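Local atomic coordinates of DnaJ-like protein MG200 (Mycoplasma genitalium, PDB entry 4DCZ), a protein that belongs to the terminal organelle of the mycoplasma cell and probably takes part in motility through its EAGR box domain. Residues 28-33 / 52-57; 47-52 / 64-69. All coordinates share one frame; numbering follows the deposited sequence.

Contact 1 (28-33 / 52-57); sequences KDPDEL and DTRYGY
Tyr55, in the EAGR box, hydrogen-bonds through its OH to the backbone O of Lys28, in the loop before strand 40-42. The box is a small aromatic-rich domain with a three-stranded antiparallel sheet, and Tyr55 sits just before its strand 56-58. From CB, chi1 of -59° puts CG beside the backbone N and directs the ring at residues 28-33. One ring face carries Arg54 CB, 3.7 Å above the plane and offset toward the rim. At CE1 the ring meets Leu33 CD2 at 3.8 Å, an apolar contact. CE2 lies on the side of the Lys28 carbonyl. At the tip, OH donates to Lys28 O, which lies at the ring edge, near its plane. The modelled length is very short and doubtful at 2.9 Å resolution. Pro30 CD is 3.8 Å from Tyr55 OH, and the proline ring crosses the tyrosine at about a right angle. Trp76 packs edge-to-face on Tyr55, and Leu49 touches both Tyr55 and Leu33. Arg54 extends the contact: its NH1 comes to 3.9 Å from Asp29 CA. Bends at chi2 and chi3 fold the arginine chain back, and its guanidinium grips Asp52 side-on. NE binds OD1 and NH2 binds OD2, both at syn lone pairs. Asp52 OD1 also accepts from Arg54 N at 3.0 Å, which makes an Asx turn.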
loop_
_atom_site.group_PDB
_atom_site.type_symbol
_atom_site.label_atom_id
_atom_site.label_comp_id
_atom_site.label_asym_id
_atom_site.label_seq_id
_atom_site.Cartn_x
_atom_site.Cartn_y
_atom_site.Cartn_z
ATOM N N LYS A 28 0.922 7.476 15.962
ATOM C CA LYS A 28 1.028 8.873 15.408
ATOM C C LYS A 28 -0.244 9.275 14.643
ATOM O O LYS A 28 -1.040 8.399 14.287
ATOM C CB LYS A 28 2.244 9.041 14.468
ATOM C CG LYS A 28 3.510 9.583 15.123
ATOM C CD LYS A 28 4.495 10.053 14.083
ATOM C CE LYS A 28 5.712 10.648 14.725
ATOM N NZ LYS A 28 6.311 11.591 13.775
ATOM N N ASP A 29 -0.428 10.581 14.390
ATOM C CA ASP A 29 -1.665 11.085 13.742
ATOM C C ASP A 29 -1.504 11.030 12.184
ATOM O O ASP A 29 -0.368 11.064 11.686
ATOM C CB ASP A 29 -2.110 12.464 14.357
ATOM C CG ASP A 29 -2.069 13.646 13.368
ATOM O OD1 ASP A 29 -0.961 14.124 13.039
ATOM O OD2 ASP A 29 -3.156 14.129 12.960
ATOM N N PRO A 30 -2.629 10.893 11.429
ATOM C CA PRO A 30 -2.650 10.656 9.958
ATOM C C PRO A 30 -1.723 11.492 9.021
ATOM O O PRO A 30 -0.882 10.888 8.348
ATOM C CB PRO A 30 -4.123 10.875 9.593
ATOM C CG PRO A 30 -4.801 11.488 10.821
ATOM C CD PRO A 30 -4.003 10.962 11.972
ATOM N N ASP A 31 -1.905 12.830 8.939
ATOM C CA ASP A 31 -0.939 13.750 8.256
ATOM C C ASP A 31 0.556 13.234 8.356
ATOM O O ASP A 31 1.201 12.966 7.329
ATOM C CB ASP A 31 -1.042 15.221 8.797
ATOM C CG ASP A 31 -2.308 15.992 8.298
ATOM O OD1 ASP A 31 -3.351 15.340 8.036
ATOM O OD2 ASP A 31 -2.253 17.247 8.181
ATOM N N GLU A 32 1.084 13.061 9.577
ATOM C CA GLU A 32 2.503 12.711 9.763
ATOM C C GLU A 32 2.883 11.288 9.366
ATOM O O GLU A 32 3.997 11.084 8.886
ATOM C CB GLU A 32 2.983 12.951 11.219
ATOM C CG GLU A 32 3.680 14.301 11.457
ATOM C CD GLU A 32 2.684 15.434 11.697
ATOM O OE1 GLU A 32 1.805 15.269 12.576
ATOM O OE2 GLU A 32 2.774 16.486 11.018
ATOM N N LEU A 33 1.991 10.317 9.560
ATOM C CA LEU A 33 2.429 8.906 9.709
ATOM C C LEU A 33 3.161 8.357 8.545
ATOM O O LEU A 33 2.662 8.465 7.438
ATOM C CB LEU A 33 1.255 7.954 9.963
ATOM C CG LEU A 33 1.627 6.456 10.060
ATOM C CD1 LEU A 33 2.765 6.174 11.075
ATOM C CD2 LEU A 33 0.407 5.619 10.342
ATOM N N ASP A 52 -7.065 0.599 15.559
ATOM C CA ASP A 52 -6.940 2.003 15.885
ATOM C C ASP A 52 -7.833 2.664 14.897
ATOM O O ASP A 52 -7.539 2.670 13.721
ATOM C CB ASP A 52 -5.493 2.462 15.740
ATOM C CG ASP A 52 -5.314 3.989 15.852
ATOM O OD1 ASP A 52 -6.309 4.754 15.728
ATOM O OD2 ASP A 52 -4.131 4.419 16.001
ATOM N N THR A 53 -8.923 3.239 15.380
ATOM C CA THR A 53 -10.022 3.575 14.503
ATOM C C THR A 53 -9.724 4.818 13.654
ATOM O O THR A 53 -10.519 5.170 12.771
ATOM C CB THR A 53 -11.298 3.763 15.303
ATOM O OG1 THR A 53 -11.035 4.764 16.272
ATOM C CG2 THR A 53 -11.737 2.442 15.996
ATOM N N ARG A 54 -8.584 5.477 13.886
ATOM C CA ARG A 54 -8.138 6.476 12.907
ATOM C C ARG A 54 -7.877 5.822 11.556
ATOM O O ARG A 54 -8.067 6.463 10.550
ATOM C CB ARG A 54 -6.836 7.182 13.301
ATOM C CG ARG A 54 -6.966 8.460 14.148
ATOM C CD ARG A 54 -6.788 8.153 15.655
ATOM N NE ARG A 54 -5.635 7.280 15.912
ATOM C CZ ARG A 54 -4.378 7.707 16.014
ATOM N NH1 ARG A 54 -4.086 9.004 15.917
ATOM N NH2 ARG A 54 -3.404 6.836 16.229
ATOM N N TYR A 55 -7.432 4.573 11.542
ATOM C CA TYR A 55 -6.870 3.942 10.340
ATOM C C TYR A 55 -7.722 2.850 9.710
ATOM O O TYR A 55 -7.474 2.417 8.577
ATOM C CB TYR A 55 -5.499 3.368 10.690
ATOM C CG TYR A 55 -4.572 4.464 11.177
ATOM C CD1 TYR A 55 -4.122 5.421 10.311
ATOM C CD2 TYR A 55 -4.206 4.571 12.494
ATOM C CE1 TYR A 55 -3.315 6.453 10.721
ATOM C CE2 TYR A 55 -3.386 5.606 12.917
ATOM C CZ TYR A 55 -2.950 6.549 12.006
ATOM O OH TYR A 55 -2.145 7.614 12.356
ATOM N N GLY A 56 -8.734 2.416 10.440
ATOM C CA GLY A 56 -9.704 1.487 9.902
ATOM C C GLY A 56 -10.888 1.328 10.838
ATOM O O GLY A 56 -11.098 2.141 11.761
ATOM N N TYR A 57 -11.637 0.253 10.609
ATOM C CA TYR A 57 -12.770 -0.110 11.449
ATOM C C TYR A 57 -12.954 -1.625 11.409
ATOM O O TYR A 57 -12.477 -2.296 10.498
ATOM C CB TYR A 57 -14.086 0.609 10.989
ATOM C CG TYR A 57 -14.435 0.349 9.526
ATOM C CD1 TYR A 57 -15.310 -0.686 9.155
ATOM C CD2 TYR A 57 -13.835 1.099 8.514
ATOM C CE1 TYR A 57 -15.586 -0.942 7.808
ATOM C CE2 TYR A 57 -14.096 0.856 7.187
ATOM C CZ TYR A 57 -14.963 -0.159 6.831
ATOM O OH TYR A 57 -15.195 -0.373 5.487
#

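Contact 2 (47-52 / 64-69); sequences EALVGD and WSWKGY
Val50 and Trp64 have the nearest CA atoms of the two segments, 7.2 Å apart. Residues 47-52 make two overlapping turns, type I from Glu47 to Val50 and type II from Leu49 to Asp52. Backbone bonds Val50 N to Glu47 O and Asp52 N to Leu49 O close them. Gly51 takes the third position of the type II turn at phi 88°, where a side chain would jam against the preceding carbonyl oxygen. Residues 64-69 run along the middle strand of the sheet, and no hydrogen bond joins the two segments. Trp64 holds CG anti to its N (chi1 -175°), and the indole lies against the second turn. Gly51 CA sits over the six-membered ring, 3.9 Å from its centroid. Val50 CA sits over the five-membered ring, 4.2 Å from that centroid. Both are CH-pi contacts. This packing of a glycine-containing turn over a tryptophan face fits the EAGR box, a motif enriched in aromatic residues and glycine. Trp66 is turned differently. Its CZ3 edge meets Leu49 CB at 3.8 Å, near the ring plane. Val50 crosses Trp66 at about a right angle, with CG2 3.8 Å from Trp66 CH2. The two indoles also meet: Trp64 NE1 stands 3.3 Å above the Trp66 plane, toward the rim. Trp46 and Phe58 add edge-to-face contacts to Trp66 and Trp64 respectively.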
loop_
_atom_site.group_PDB
_atom_site.type_symbol
_atom_site.label_atom_id
_atom_site.label_comp_id
_atom_site.label_asym_id
_atom_site.label_seq_id
_atom_site.Cartn_x
_atom_site.Cartn_y
_atom_site.Cartn_z
ATOM N N GLU A 47 0.552 -3.628 11.489
ATOM C CA GLU A 47 -0.077 -4.178 12.660
ATOM C C GLU A 47 -0.180 -3.144 13.778
ATOM O O GLU A 47 -1.121 -3.166 14.569
ATOM C CB GLU A 47 0.656 -5.383 13.143
ATOM C CG GLU A 47 0.631 -6.516 12.159
ATOM C CD GLU A 47 -0.648 -7.288 12.177
ATOM O OE1 GLU A 47 -0.978 -7.827 13.272
ATOM O OE2 GLU A 47 -1.301 -7.394 11.103
ATOM N N ALA A 48 0.742 -2.208 13.839
ATOM C CA ALA A 48 0.669 -1.206 14.898
ATOM C C ALA A 48 -0.685 -0.483 14.777
ATOM O O ALA A 48 -1.300 -0.075 15.781
ATOM C CB ALA A 48 1.849 -0.244 14.827
ATOM N N LEU A 49 -1.178 -0.394 13.558
ATOM C CA LEU A 49 -2.371 0.362 13.289
ATOM C C LEU A 49 -3.664 -0.451 13.429
ATOM O O LEU A 49 -4.750 0.141 13.506
ATOM C CB LEU A 49 -2.342 0.930 11.871
ATOM C CG LEU A 49 -1.086 1.676 11.424
ATOM C CD1 LEU A 49 -1.149 1.884 9.905
ATOM C CD2 LEU A 49 -0.935 2.997 12.142
ATOM N N VAL A 50 -3.578 -1.779 13.445
ATOM C CA VAL A 50 -4.797 -2.578 13.611
ATOM C C VAL A 50 -5.510 -2.194 14.915
ATOM O O VAL A 50 -4.889 -2.028 15.957
ATOM C CB VAL A 50 -4.501 -4.087 13.577
ATOM C CG1 VAL A 50 -5.720 -4.862 13.889
ATOM C CG2 VAL A 50 -3.998 -4.462 12.218
ATOM N N GLY A 51 -6.817 -2.014 14.839
ATOM C CA GLY A 51 -7.614 -1.719 16.023
ATOM C C GLY A 51 -7.717 -0.242 16.361
ATOM O O GLY A 51 -8.386 0.129 17.335
ATOM N N ASP A 52 -7.065 0.599 15.559
ATOM C CA ASP A 52 -6.940 2.003 15.885
ATOM C C ASP A 52 -7.833 2.664 14.897
ATOM O O ASP A 52 -7.539 2.670 13.721
ATOM C CB ASP A 52 -5.493 2.462 15.740
ATOM C CG ASP A 52 -5.314 3.989 15.852
ATOM O OD1 ASP A 52 -6.309 4.754 15.728
ATOM O OD2 ASP A 52 -4.131 4.419 16.001
ATOM N N TRP A 64 -11.107 -6.549 10.317
ATOM C CA TRP A 64 -10.552 -5.214 10.244
ATOM C C TRP A 64 -10.498 -4.743 8.780
ATOM O O TRP A 64 -10.073 -5.496 7.924
ATOM C CB TRP A 64 -9.169 -5.186 10.883
ATOM C CG TRP A 64 -8.598 -3.843 10.951
ATOM C CD1 TRP A 64 -7.605 -3.381 10.190
ATOM C CD2 TRP A 64 -9.000 -2.758 11.797
ATOM N NE1 TRP A 64 -7.325 -2.077 10.512
ATOM C CE2 TRP A 64 -8.178 -1.667 11.491
ATOM C CE3 TRP A 64 -9.961 -2.612 12.789
ATOM C CZ2 TRP A 64 -8.275 -0.432 12.131
ATOM C CZ3 TRP A 64 -10.079 -1.375 13.431
ATOM C CH2 TRP A 64 -9.225 -0.302 13.109
ATOM N N SER A 65 -10.968 -3.531 8.491
ATOM C CA SER A 65 -10.887 -2.968 7.151
ATOM C C SER A 65 -10.212 -1.665 7.289
ATOM O O SER A 65 -10.337 -1.013 8.312
ATOM C CB SER A 65 -12.253 -2.694 6.547
ATOM O OG SER A 65 -13.074 -3.830 6.650
ATOM N N TRP A 66 -9.555 -1.249 6.224
ATOM C CA TRP A 66 -8.617 -0.144 6.297
ATOM C C TRP A 66 -9.175 1.085 5.648
ATOM O O TRP A 66 -9.824 0.967 4.644
ATOM C CB TRP A 66 -7.346 -0.508 5.545
ATOM C CG TRP A 66 -6.571 -1.585 6.186
ATOM C CD1 TRP A 66 -6.512 -2.909 5.816
ATOM C CD2 TRP A 66 -5.731 -1.445 7.328
ATOM N NE1 TRP A 66 -5.658 -3.582 6.673
ATOM C CE2 TRP A 66 -5.179 -2.698 7.603
ATOM C CE3 TRP A 66 -5.413 -0.379 8.151
ATOM C CZ2 TRP A 66 -4.335 -2.907 8.644
ATOM C CZ3 TRP A 66 -4.538 -0.583 9.200
ATOM C CH2 TRP A 66 -4.006 -1.832 9.431
ATOM N N LYS A 67 -8.856 2.258 6.187
ATOM C CA LYS A 67 -9.279 3.500 5.567
ATOM C C LYS A 67 -8.171 4.150 4.677
ATOM O O LYS A 67 -8.393 5.197 3.997
ATOM C CB LYS A 67 -9.790 4.454 6.654
ATOM C CG LYS A 67 -11.106 4.015 7.295
ATOM C CD LYS A 67 -11.742 5.118 8.204
ATOM C CE LYS A 67 -11.589 4.885 9.731
ATOM N NZ LYS A 67 -12.512 5.761 10.575
ATOM N N GLY A 68 -7.006 3.512 4.656
ATOM C CA GLY A 68 -5.918 3.987 3.819
ATOM C C GLY A 68 -4.893 2.898 3.558
ATOM O O GLY A 68 -5.215 1.712 3.649
ATOM N N TYR A 69 -3.656 3.302 3.242
ATOM C CA TYR A 69 -2.537 2.369 3.005
ATOM C C TYR A 69 -1.202 3.084 2.891
ATOM O O TYR A 69 -1.123 4.303 2.670
ATOM C CB TYR A 69 -2.756 1.604 1.706
ATOM C CG TYR A 69 -2.905 2.505 0.531
ATOM C CD1 TYR A 69 -1.847 2.778 -0.272
ATOM C CD2 TYR A 69 -4.103 3.124 0.257
ATOM C CE1 TYR A 69 -1.982 3.650 -1.376
ATOM C CE2 TYR A 69 -4.261 3.991 -0.854
ATOM C CZ TYR A 69 -3.183 4.248 -1.639
ATOM O OH TYR A 69 -3.275 5.065 -2.689
#

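The centres of contacts 1 and 2 are about 8 Å apart, and the two contacts touch. Their segments alternate along the chain, in the order 28-33, 47-52, 52-57, 64-69. Asp52 belongs to both. Strands 56-58 and 64-70 are neighbours in the antiparallel sheet, with probable backbone hydrogen bonds from Lys67 N to Tyr55 O and from Ser65 N to Tyr57 O. Contact 1 thus brings the loop 28-33, which precedes strand 40-42, against Arg54 and Tyr55, just ahead of strand 56-58, an outermost strand of the sheet within this chain. Contact 2 packs the turns after helix 43-47 on the middle strand. That strand also reaches the dimer interface, where Tyr69 stacks on Tyr69 of the second subunit.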